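Local coordinates for protein aspartokinase 1, chloroplastic (Arabidopsis thaliana, PDB 2CDQ) that phosphorylates L-aspartate with ATP, the first step from aspartate toward lysine, threonine, methionine and isoleucine in the plant chloroplast, at residues C29-F33 against S233-A237; L137-D141 against D181-G185; C149-R153 against Q168-F172; E173-I177 against T191-V195; T213-G217 against T227-S233. One frame throughout, in Å; residues are numbered along the deposited sequence.

Interaction 1. Residues C29-F33 against S233-A237; sequences CVMKF and SDLTA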
# COMPACT_ATOMS: atom_id res chain seq x y z
N CYS A 29 -41.29 -7.40 1.52
CA CYS A 29 -39.95 -6.99 1.95
C CYS A 29 -39.39 -7.88 3.05
O CYS A 29 -40.13 -8.66 3.68
CB CYS A 29 -39.97 -5.54 2.44
SG CYS A 29 -41.09 -5.30 3.83
N VAL A 30 -38.09 -7.76 3.28
CA VAL A 30 -37.40 -8.45 4.37
C VAL A 30 -36.88 -7.44 5.40
O VAL A 30 -36.28 -6.43 5.04
CB VAL A 30 -36.27 -9.38 3.85
CG1 VAL A 30 -35.48 -8.72 2.73
CG2 VAL A 30 -35.36 -9.82 4.98
N MET A 31 -37.15 -7.71 6.67
CA MET A 31 -36.69 -6.86 7.76
C MET A 31 -35.70 -7.62 8.63
O MET A 31 -35.99 -8.71 9.12
CB MET A 31 -37.86 -6.36 8.60
CG MET A 31 -38.90 -5.60 7.78
SD MET A 31 -40.43 -5.33 8.68
CE MET A 31 -40.18 -3.67 9.27
N LYS A 32 -34.51 -7.04 8.79
CA LYS A 32 -33.45 -7.65 9.56
C LYS A 32 -33.28 -6.92 10.88
O LYS A 32 -33.26 -5.68 10.91
CB LYS A 32 -32.14 -7.64 8.78
CG LYS A 32 -30.95 -8.23 9.52
CD LYS A 32 -30.21 -7.18 10.33
CE LYS A 32 -29.11 -7.80 11.15
NZ LYS A 32 -28.02 -6.82 11.37
N PHE A 33 -33.16 -7.69 11.95
CA PHE A 33 -32.97 -7.14 13.30
C PHE A 33 -31.74 -7.74 13.98
O PHE A 33 -31.55 -8.96 13.99
CB PHE A 33 -34.23 -7.36 14.14
CG PHE A 33 -35.42 -6.59 13.65
CD1 PHE A 33 -35.66 -5.30 14.10
CD2 PHE A 33 -36.30 -7.15 12.73
CE1 PHE A 33 -36.75 -4.56 13.65
CE2 PHE A 33 -37.40 -6.43 12.27
CZ PHE A 33 -37.63 -5.13 12.73
N SER A 233 -26.04 -11.77 9.62
CA SER A 233 -27.48 -11.73 9.40
C SER A 233 -27.87 -10.77 8.29
O SER A 233 -28.88 -10.99 7.61
CB SER A 233 -28.22 -11.41 10.70
OG SER A 233 -27.98 -12.41 11.67
N ASP A 234 -27.08 -9.71 8.09
CA ASP A 234 -27.32 -8.77 6.99
C ASP A 234 -27.34 -9.53 5.66
O ASP A 234 -28.26 -9.35 4.85
CB ASP A 234 -26.27 -7.65 6.95
CG ASP A 234 -26.34 -6.70 8.17
OD1 ASP A 234 -27.44 -6.42 8.69
OD2 ASP A 234 -25.26 -6.22 8.58
N LEU A 235 -26.34 -10.39 5.45
CA LEU A 235 -26.25 -11.21 4.25
C LEU A 235 -27.50 -12.08 4.03
O LEU A 235 -28.01 -12.17 2.91
CB LEU A 235 -25.00 -12.10 4.29
CG LEU A 235 -24.71 -12.97 3.06
CD1 LEU A 235 -24.63 -12.14 1.78
CD2 LEU A 235 -23.43 -13.78 3.26
N THR A 236 -27.98 -12.70 5.11
CA THR A 236 -29.20 -13.49 5.07
C THR A 236 -30.36 -12.66 4.54
O THR A 236 -31.13 -13.13 3.70
CB THR A 236 -29.54 -14.03 6.46
OG1 THR A 236 -28.48 -14.88 6.89
CG2 THR A 236 -30.81 -14.85 6.43
N ALA A 237 -30.46 -11.42 5.03
CA ALA A 237 -31.54 -10.53 4.61
C ALA A 237 -31.47 -10.20 3.12
O ALA A 237 -32.48 -10.28 2.43
CB ALA A 237 -31.54 -9.26 5.45

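Interaction 2. Residues L137-D141 against D181-G185; sequences LRTRD and DFTNG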
# COMPACT_ATOMS: atom_id res chain seq x y z
N LEU A 137 -13.49 -25.76 14.18
CA LEU A 137 -14.32 -24.74 13.53
C LEU A 137 -15.68 -25.30 13.11
O LEU A 137 -16.67 -24.57 13.08
CB LEU A 137 -13.60 -24.11 12.32
CG LEU A 137 -12.14 -23.62 12.43
CD1 LEU A 137 -11.71 -22.94 11.12
CD2 LEU A 137 -11.92 -22.67 13.62
N ARG A 138 -15.73 -26.60 12.81
CA ARG A 138 -17.00 -27.27 12.56
C ARG A 138 -17.91 -27.22 13.80
O ARG A 138 -19.11 -26.94 13.68
CB ARG A 138 -16.77 -28.72 12.11
CG ARG A 138 -18.03 -29.49 11.74
CD ARG A 138 -17.83 -30.99 11.85
NE ARG A 138 -18.99 -31.73 11.35
CZ ARG A 138 -19.06 -32.31 10.15
NH1 ARG A 138 -18.03 -32.26 9.30
NH2 ARG A 138 -20.16 -32.96 9.79
N THR A 139 -17.35 -27.49 14.98
CA THR A 139 -18.11 -27.47 16.23
C THR A 139 -18.50 -26.04 16.56
O THR A 139 -19.64 -25.77 16.96
CB THR A 139 -17.31 -28.09 17.40
OG1 THR A 139 -16.98 -29.45 17.10
CG2 THR A 139 -18.12 -28.05 18.70
N ARG A 140 -17.54 -25.13 16.38
CA ARG A 140 -17.73 -23.71 16.64
C ARG A 140 -18.96 -23.18 15.92
O ARG A 140 -19.75 -22.43 16.51
CB ARG A 140 -16.46 -22.94 16.23
CG ARG A 140 -16.36 -21.53 16.78
CD ARG A 140 -15.03 -20.86 16.39
NE ARG A 140 -13.92 -21.36 17.20
CZ ARG A 140 -13.39 -20.70 18.24
NH1 ARG A 140 -13.85 -19.51 18.59
NH2 ARG A 140 -12.38 -21.24 18.92
N ASP A 141 -19.14 -23.59 14.67
CA ASP A 141 -20.34 -23.22 13.90
C ASP A 141 -21.62 -23.81 14.48
O ASP A 141 -22.66 -23.13 14.51
CB ASP A 141 -20.20 -23.64 12.45
CG ASP A 141 -19.68 -22.53 11.57
OD1 ASP A 141 -18.99 -21.62 12.09
OD2 ASP A 141 -19.96 -22.55 10.36
N ASP A 181 -16.32 -24.54 4.43
CA ASP A 181 -15.37 -23.86 5.33
C ASP A 181 -16.16 -23.11 6.39
O ASP A 181 -17.00 -22.27 6.07
CB ASP A 181 -14.36 -22.95 4.60
CG ASP A 181 -14.85 -22.49 3.25
OD1 ASP A 181 -14.80 -23.29 2.29
OD2 ASP A 181 -15.27 -21.32 3.13
N PHE A 182 -15.86 -23.41 7.65
CA PHE A 182 -16.82 -23.17 8.72
C PHE A 182 -17.00 -21.73 9.24
O PHE A 182 -18.10 -21.18 9.20
CB PHE A 182 -16.65 -24.21 9.83
CG PHE A 182 -17.19 -25.56 9.44
CD1 PHE A 182 -18.56 -25.82 9.52
CD2 PHE A 182 -16.34 -26.55 8.95
CE1 PHE A 182 -19.07 -27.06 9.14
CE2 PHE A 182 -16.85 -27.79 8.57
CZ PHE A 182 -18.21 -28.04 8.66
N THR A 183 -15.93 -21.12 9.73
CA THR A 183 -16.02 -19.76 10.21
C THR A 183 -16.53 -18.82 9.09
O THR A 183 -17.13 -17.78 9.37
CB THR A 183 -14.67 -19.30 10.80
OG1 THR A 183 -14.34 -20.14 11.92
CG2 THR A 183 -14.72 -17.84 11.26
N ASN A 184 -16.34 -19.24 7.84
CA ASN A 184 -16.63 -18.39 6.67
C ASN A 184 -17.37 -19.08 5.52
O ASN A 184 -16.91 -19.08 4.38
CB ASN A 184 -15.32 -17.75 6.17
CG ASN A 184 -15.55 -16.62 5.18
OD1 ASN A 184 -16.31 -15.69 5.44
ND2 ASN A 184 -14.89 -16.71 4.03
N GLY A 185 -18.52 -19.67 5.82
CA GLY A 185 -19.34 -20.33 4.80
C GLY A 185 -19.84 -19.43 3.68
O GLY A 185 -20.54 -18.44 3.92

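Interaction 3. Residues C149-R153 against Q168-F172; sequences CLSTR and QYDAF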
# COMPACT_ATOMS: atom_id res chain seq x y z
N CYS A 149 -31.11 -20.06 16.65
CA CYS A 149 -32.12 -21.11 16.77
C CYS A 149 -33.05 -20.86 17.95
O CYS A 149 -34.26 -21.07 17.84
CB CYS A 149 -31.46 -22.48 16.89
SG CYS A 149 -30.77 -23.03 15.33
N LEU A 150 -32.48 -20.40 19.06
CA LEU A 150 -33.26 -20.00 20.21
C LEU A 150 -34.04 -18.73 19.88
O LEU A 150 -35.27 -18.68 19.99
CB LEU A 150 -32.36 -19.76 21.41
CG LEU A 150 -31.79 -21.00 22.10
CD1 LEU A 150 -30.60 -20.60 22.94
CD2 LEU A 150 -32.84 -21.68 22.95
N SER A 151 -33.30 -17.71 19.46
CA SER A 151 -33.83 -16.39 19.16
C SER A 151 -35.11 -16.43 18.32
O SER A 151 -36.16 -15.96 18.75
CB SER A 151 -32.77 -15.57 18.45
OG SER A 151 -33.27 -14.29 18.11
N THR A 152 -35.01 -17.01 17.12
CA THR A 152 -36.15 -17.10 16.21
C THR A 152 -37.35 -17.84 16.80
O THR A 152 -38.49 -17.38 16.64
CB THR A 152 -35.76 -17.75 14.86
OG1 THR A 152 -34.94 -18.91 15.08
CG2 THR A 152 -35.02 -16.76 13.99
N ARG A 153 -37.10 -18.96 17.48
CA ARG A 153 -38.17 -19.79 18.07
C ARG A 153 -38.97 -19.08 19.16
O ARG A 153 -40.19 -19.23 19.23
CB ARG A 153 -37.61 -21.11 18.58
CG ARG A 153 -37.48 -22.16 17.50
CD ARG A 153 -36.78 -23.42 18.00
NE ARG A 153 -36.64 -24.41 16.93
CZ ARG A 153 -35.71 -24.36 15.98
NH1 ARG A 153 -34.83 -23.37 15.93
NH2 ARG A 153 -35.67 -25.30 15.05
N GLN A 168 -41.35 -20.17 12.19
CA GLN A 168 -39.91 -20.01 12.36
C GLN A 168 -39.17 -20.90 11.37
O GLN A 168 -39.57 -22.03 11.12
CB GLN A 168 -39.48 -20.29 13.81
CG GLN A 168 -38.97 -21.70 14.10
CD GLN A 168 -37.51 -21.91 13.72
OE1 GLN A 168 -36.71 -20.96 13.69
NE2 GLN A 168 -37.15 -23.14 13.42
N TYR A 169 -38.08 -20.37 10.82
CA TYR A 169 -37.29 -21.10 9.85
C TYR A 169 -35.84 -21.16 10.27
O TYR A 169 -35.21 -20.13 10.54
CB TYR A 169 -37.39 -20.42 8.49
CG TYR A 169 -38.70 -20.61 7.77
CD1 TYR A 169 -39.58 -19.54 7.60
CD2 TYR A 169 -39.06 -21.85 7.25
CE1 TYR A 169 -40.79 -19.71 6.92
CE2 TYR A 169 -40.26 -22.04 6.57
CZ TYR A 169 -41.12 -20.97 6.41
OH TYR A 169 -42.30 -21.15 5.75
N ASP A 170 -35.30 -22.37 10.32
CA ASP A 170 -33.86 -22.55 10.38
C ASP A 170 -33.34 -22.39 8.96
O ASP A 170 -33.76 -23.11 8.05
CB ASP A 170 -33.50 -23.92 10.96
CG ASP A 170 -33.73 -24.01 12.46
OD1 ASP A 170 -34.10 -22.97 13.08
OD2 ASP A 170 -33.54 -25.11 13.04
N ALA A 171 -32.44 -21.42 8.77
CA ALA A 171 -31.88 -21.12 7.45
C ALA A 171 -31.28 -22.36 6.79
O ALA A 171 -31.44 -22.56 5.58
CB ALA A 171 -30.83 -20.03 7.56
N PHE A 172 -30.60 -23.19 7.58
CA PHE A 172 -29.92 -24.38 7.07
C PHE A 172 -30.89 -25.48 6.61
O PHE A 172 -30.48 -26.40 5.90
CB PHE A 172 -28.91 -24.93 8.09
CG PHE A 172 -29.49 -25.17 9.46
CD1 PHE A 172 -30.14 -26.36 9.76
CD2 PHE A 172 -29.37 -24.21 10.45
CE1 PHE A 172 -30.66 -26.59 11.03
CE2 PHE A 172 -29.89 -24.43 11.73
CZ PHE A 172 -30.54 -25.63 12.02

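Interaction 4. Residues E173-I177 against T191-V195; sequences EIGFI and TYPAV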
# COMPACT_ATOMS: atom_id res chain seq x y z
N GLU A 173 -32.15 -25.36 7.01
CA GLU A 173 -33.18 -26.34 6.66
C GLU A 173 -34.05 -25.89 5.48
O GLU A 173 -34.81 -26.69 4.93
CB GLU A 173 -34.04 -26.66 7.89
CG GLU A 173 -34.57 -28.10 7.96
CD GLU A 173 -35.95 -28.28 7.31
OE1 GLU A 173 -36.75 -27.31 7.28
OE2 GLU A 173 -36.24 -29.41 6.83
N ILE A 174 -33.92 -24.63 5.06
CA ILE A 174 -34.76 -24.09 3.97
C ILE A 174 -34.05 -23.85 2.63
O ILE A 174 -34.65 -23.33 1.69
CB ILE A 174 -35.54 -22.82 4.40
CG1 ILE A 174 -34.58 -21.66 4.72
CG2 ILE A 174 -36.45 -23.13 5.57
CD1 ILE A 174 -35.24 -20.30 4.72
N GLY A 175 -32.77 -24.21 2.55
CA GLY A 175 -32.04 -24.07 1.30
C GLY A 175 -31.01 -22.96 1.25
O GLY A 175 -30.72 -22.41 0.18
N PHE A 176 -30.45 -22.60 2.41
CA PHE A 176 -29.23 -21.81 2.44
C PHE A 176 -28.09 -22.80 2.24
O PHE A 176 -27.68 -23.50 3.17
CB PHE A 176 -29.08 -21.03 3.76
CG PHE A 176 -29.53 -19.59 3.66
CD1 PHE A 176 -30.87 -19.25 3.73
CD2 PHE A 176 -28.59 -18.57 3.49
CE1 PHE A 176 -31.29 -17.92 3.62
CE2 PHE A 176 -28.99 -17.23 3.38
CZ PHE A 176 -30.34 -16.91 3.45
N ILE A 177 -27.61 -22.88 1.00
CA ILE A 177 -26.57 -23.85 0.62
C ILE A 177 -25.21 -23.16 0.57
O ILE A 177 -25.06 -22.09 -0.04
CB ILE A 177 -26.89 -24.57 -0.72
CG1 ILE A 177 -28.39 -24.94 -0.81
CG2 ILE A 177 -25.99 -25.80 -0.92
CD1 ILE A 177 -28.91 -25.92 0.26
N THR A 191 -28.73 -21.54 -3.87
CA THR A 191 -29.49 -21.04 -2.73
C THR A 191 -30.73 -20.26 -3.16
O THR A 191 -31.81 -20.46 -2.60
CB THR A 191 -28.58 -20.20 -1.77
OG1 THR A 191 -27.67 -21.07 -1.09
CG2 THR A 191 -29.39 -19.44 -0.73
N TYR A 192 -30.59 -19.38 -4.15
CA TYR A 192 -31.70 -18.51 -4.58
C TYR A 192 -32.95 -19.27 -5.06
O TYR A 192 -34.05 -18.99 -4.57
CB TYR A 192 -31.25 -17.47 -5.62
CG TYR A 192 -30.09 -16.62 -5.15
CD1 TYR A 192 -28.82 -16.79 -5.69
CD2 TYR A 192 -30.27 -15.66 -4.15
CE1 TYR A 192 -27.75 -16.01 -5.26
CE2 TYR A 192 -29.20 -14.88 -3.71
CZ TYR A 192 -27.94 -15.06 -4.27
OH TYR A 192 -26.88 -14.30 -3.85
N PRO A 193 -32.79 -20.23 -6.00
CA PRO A 193 -33.96 -21.02 -6.42
C PRO A 193 -34.55 -21.91 -5.31
O PRO A 193 -35.78 -22.05 -5.22
CB PRO A 193 -33.41 -21.89 -7.56
CG PRO A 193 -32.16 -21.18 -8.01
CD PRO A 193 -31.59 -20.61 -6.76
N ALA A 194 -33.68 -22.48 -4.47
CA ALA A 194 -34.11 -23.38 -3.39
C ALA A 194 -34.93 -22.66 -2.33
O ALA A 194 -35.94 -23.18 -1.85
CB ALA A 194 -32.91 -24.07 -2.75
N VAL A 195 -34.48 -21.46 -1.96
CA VAL A 195 -35.12 -20.66 -0.91
C VAL A 195 -36.44 -20.05 -1.37
O VAL A 195 -37.43 -20.09 -0.64
CB VAL A 195 -34.15 -19.59 -0.35
CG1 VAL A 195 -34.89 -18.49 0.41
CG2 VAL A 195 -33.11 -20.25 0.54

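Interaction 5. Residues T213-G217 against T227-S233; sequences TGFLG and TLGRGGS. With LYS (lysine), chain D.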
# COMPACT_ATOMS: atom_id res chain seq x y z
N THR A 213 -33.50 -17.56 10.90
CA THR A 213 -32.19 -17.45 11.54
C THR A 213 -31.22 -16.76 10.58
O THR A 213 -31.25 -17.01 9.38
CB THR A 213 -31.62 -18.83 11.88
OG1 THR A 213 -31.47 -19.58 10.67
CG2 THR A 213 -32.53 -19.59 12.83
N GLY A 214 -30.33 -15.93 11.12
CA GLY A 214 -29.60 -14.99 10.29
C GLY A 214 -28.19 -15.37 9.90
O GLY A 214 -27.72 -15.05 8.81
N PHE A 215 -27.50 -16.06 10.79
CA PHE A 215 -26.06 -16.17 10.65
C PHE A 215 -25.68 -17.52 10.01
O PHE A 215 -24.50 -17.87 9.92
CB PHE A 215 -25.45 -15.96 12.04
CG PHE A 215 -23.97 -15.74 12.07
CD1 PHE A 215 -23.27 -15.33 10.95
CD2 PHE A 215 -23.28 -15.93 13.27
CE1 PHE A 215 -21.90 -15.14 11.02
CE2 PHE A 215 -21.92 -15.73 13.34
CZ PHE A 215 -21.22 -15.33 12.22
N LEU A 216 -26.68 -18.25 9.52
CA LEU A 216 -26.55 -19.69 9.30
C LEU A 216 -26.76 -20.22 7.88
O LEU A 216 -27.51 -19.64 7.09
CB LEU A 216 -27.46 -20.45 10.27
CG LEU A 216 -27.42 -20.06 11.75
CD1 LEU A 216 -28.44 -20.88 12.52
CD2 LEU A 216 -26.03 -20.23 12.34
N GLY A 217 -26.10 -21.34 7.60
CA GLY A 217 -26.23 -22.06 6.33
C GLY A 217 -25.90 -23.53 6.49
O GLY A 217 -25.51 -23.98 7.58
N THR A 227 -21.91 -21.07 9.58
CA THR A 227 -22.11 -19.62 9.73
C THR A 227 -21.55 -18.86 8.54
O THR A 227 -20.54 -19.26 7.96
CB THR A 227 -21.51 -19.06 11.04
OG1 THR A 227 -20.10 -19.31 11.07
CG2 THR A 227 -22.17 -19.67 12.24
N LEU A 228 -22.20 -17.76 8.19
CA LEU A 228 -21.91 -17.04 6.94
C LEU A 228 -20.72 -16.07 7.00
O LEU A 228 -20.48 -15.33 6.05
CB LEU A 228 -23.17 -16.32 6.44
CG LEU A 228 -24.44 -17.17 6.27
CD1 LEU A 228 -25.64 -16.31 5.93
CD2 LEU A 228 -24.25 -18.26 5.22
N GLY A 229 -19.97 -16.11 8.10
CA GLY A 229 -18.81 -15.23 8.30
C GLY A 229 -19.25 -13.79 8.52
O GLY A 229 -20.39 -13.54 8.91
N ARG A 230 -18.34 -12.85 8.27
CA ARG A 230 -18.69 -11.43 8.24
C ARG A 230 -19.86 -11.26 7.28
O ARG A 230 -20.05 -12.08 6.37
CB ARG A 230 -17.51 -10.59 7.77
CG ARG A 230 -16.27 -10.70 8.64
CD ARG A 230 -15.01 -10.32 7.85
NE ARG A 230 -13.76 -10.58 8.58
CZ ARG A 230 -13.56 -10.37 9.88
NH1 ARG A 230 -14.53 -9.87 10.65
NH2 ARG A 230 -12.38 -10.65 10.42
N GLY A 231 -20.64 -10.22 7.46
CA GLY A 231 -21.85 -10.07 6.65
C GLY A 231 -23.03 -10.62 7.41
O GLY A 231 -24.12 -10.05 7.36
N GLY A 232 -22.82 -11.75 8.09
CA GLY A 232 -23.74 -12.27 9.08
C GLY A 232 -25.20 -12.23 8.69
O GLY A 232 -25.57 -12.59 7.57
N SER A 233 -26.04 -11.77 9.62
CA SER A 233 -27.48 -11.73 9.40
C SER A 233 -27.87 -10.77 8.29
O SER A 233 -28.88 -10.99 7.61
CB SER A 233 -28.22 -11.41 10.70
OG SER A 233 -27.98 -12.41 11.67
N LYS D . -26.21 -13.27 15.63
CA LYS D . -25.08 -12.41 16.09
C LYS D . -25.58 -11.06 16.65
O LYS D . -26.39 -11.04 17.58
CB LYS D . -24.06 -12.22 14.96
CG LYS D . -24.68 -11.91 13.59
CD LYS D . -23.62 -11.47 12.59
CE LYS D . -23.07 -10.09 12.92
NZ LYS D . -22.02 -9.68 11.95
OXT LYS D . -25.20 -9.97 16.21

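Interaction 1. Residues C29-F33 against S233-A237
K32 reaches from strand 29-33 to helix 232-244 and closes a salt bridge with D234, NZ to OD1 2.8 Å. The ammonium group meets this oxygen from above the carboxylate plane, 44° out of it, and the aliphatic end of the K32 chain runs against the same oxygen, CE lying 3.3 Å from D234 OD1. With CG anti to the backbone N (chi1 178°) and a bend at chi2, the chain is directed over the first turn of the helix, where K32 CE also touches S233 CB at 3.7 Å. Both carboxylate oxygens are thus engaged: OD1 by K32, OD2 by the backbone N of L291. S233 OG is paired with the hydroxyl of S64. Beside this polar part the contact is aliphatic, A237 CB resting on K32 CB at 3.8 Å and on V30 CG2 at 3.9 Å. K32 and S64 are ATP-binding positions by similarity and S233 lines the pocket of a bound lysine, so the contact borders the nucleotide and substrate sites, the bridge holding the K32 ammonium at the start of the helix. Helix and strand run nearly antiparallel (174°, axes 8.4 Å apart), and the strand lies between parallel neighbours 59-63 and 248-253 in the central sheet.

Interaction 2. Residues L137-D141 against D181-G185
F182 lays its ring flat against the first turn of helix 137-161, one face over the backbone of R138. R138 CA stands 3.6 Å from the ring centroid and 13° off the ring normal, a CH-pi contact over the centre of the face. The arginine side chain then follows the ring outward, both pointing the same way: R138 CB lies near F182 CE2, and R138 CG reaches F182 CZ at 3.4 Å. R138 CG is anti to the backbone N (chi1 -176°) and the chain is extended as far as NE, which takes its methylenes along the ring; the guanidinium plane is turned 46° from the ring plane. At the root of the phenylalanine, F182 CB sits 3.3 Å from L137 O and 3.9 Å from L137 CB. The leucine continues to T183, whose OG1 is met by both methyl branches, L137 CD1 and CD2 each at 3.9 Å.

D141, one turn further along the helix, approaches from another direction. Its OD2 lies in the plane of the F182 ring, at the edge near CD1, and 2.6 Å from F182 O. The same OD2 accepts a hydrogen bond from the backbone N of T227, so the acid ties the helix to strand 225-227.

The contact lies at the surface of the kinase domain. It sets the start of helix 137-161 against the loop between strand 177-178 and helix 191-205, with A224, just before strand 225-227, and T226 within it also touching the F182 side chain.

Interaction 3. Residues C149-R153 against Q168-F172
An R153 side chain extended from CG to NE and a Q168 chain bent at chi2 (82°) bring guanidinium and amide together beside D170. R153 grips the carboxylate end-on with two nitrogens, one to each oxygen. R153 NH2 to D170 OD2 is 2.9 Å and nearly straight at 175°, the oxygen lying in the guanidinium plane; R153 NH1 to the syn lone pair of D170 OD1 is 3.0 Å but bent to 137°. R153 NH1 also donates to C149 O, 3.0 Å away, one turn back in the same helix. Q168 NE2 lies over one face of the guanidinium and donates to D170 OD1 at 3.1 Å, from well above the carboxylate plane. T152 OG1, hydrogen-bonded to E148 O, lies 3.0 Å from Q168 OE1. C149 SG, near D170 OD1, meets the edge of the F172 ring, 4.0 Å from F172 CE2, a sulfur-aromatic contact.

D170 OD1 therefore takes two donors, while R153 NH1 serves two acceptors. This shared network fixes the rotation of the guanidinium and probably balances its charge, joining helix 137-161 to the end of strand 166-169 one turn beyond the substrate-binding E148.

Interaction 4. Residues E173-I177 against T191-V195
Hydrogen bonding across the contact centres on the hydroxyl of T191: I177 N donates to T191 OG1 at 2.8 Å, with an angle of 149°. The hydroxyl stands anti to the carbonyl carbon (chi1 -71°), which turns OG1 to the backbone of I177 and sends the methyl toward G175 and F176.

A weaker polar contact falls on G175 O, which T191 CA approaches at 3.4 Å as a CA-H...O contact.

Apolar packing completes the joint. The methyls T191 CG2 and V195 CG2 lie about the G175 carbonyl. T191 CG2 also lies over one face of the F176 ring, while V195 CG2 comes obliquely to it, 4.0 Å from F176 CD1. A194 CB faces the backbone of G175, 4.1 Å from G175 CA. With a positive phi of 107° and the helix this near, the glycine position has no space for a side chain. F176 carries the packing on to T236 and T239 of helix 232-244.

The loop and the start of strand 177-178 are thus held to the first turn of helix 191-205 by the I177 N to T191 OG1 bond: a side-chain hydroxyl accepts a backbone N-H, and apolar methyls close round the glycine beside it.

Interaction 5. Residues T213-G217 against T227-S233
F215 and T227 form the tight part of this contact. T227 CB stands over the centre of the F215 ring, 3.9 Å from the centroid and 8° off the normal, a CH-pi contact. On the opposite face lies the aliphatic chain of a bound lysine, its CD over the ring centre, so the phenylalanine is sandwiched between strand and ligand. CG anti to the backbone N (chi1 -167°) swings the ring toward the glycine-rich turn, where F215 CD1 meets G232 CA at 3.6 Å and CE1 points at G229 O. L228 N donates to F215 O at 2.9 Å, from above the carbonyl plane. L216 and T227 pair as an antiparallel non-hydrogen-bonded bridge, L216 CD2 touching T227 CG2 at 3.9 Å. G214 and S233 also come close, CA to CA 4.0 Å, with S233 CA making a CA-H...O contact to G214 O.

The turn at R230 is looser. It bulges away from strand 209-219, and the arginine points outward, its NH1 hydrogen-bonded to L391 O, with W392 as a cation-pi partner and a weak bond to G353 of the second subunit.

G232 CA lies 3.6 Å from CD of the bound lysine, and its positive phi suits a residue lacking a side chain. A glycine-rich turn leading into a helix beside the substrate site, with E148 bonded to the same ligand, belongs to the active-site cleft of the amino acid kinase fold.

All five contacts lie within the amino acid kinase domain. Interactions 1 and 5 share S233 and helix 232-244, their centres 10 Å apart, and both border the active-site lysine, which interaction 1 reaches through the shared S233. Interaction 2 meets interaction 5 at T227, through D141 and through a probable hydrogen bond from G185 N to T227 O at 3.0 Å. Interaction 3 joins interaction 5 through neighbouring strands, with A171 N to T213 OG1 at 2.8 Å. Interaction 4 lies farther out, the F176 side chain about 12 Å from the bound lysine, yet packs on interaction 1 (T236 CG2 to F176 CZ, 3.7 Å) and on interactions 3 and 5. Interactions 2 and 3 occupy successive parts of helix 137-161, flanking E148.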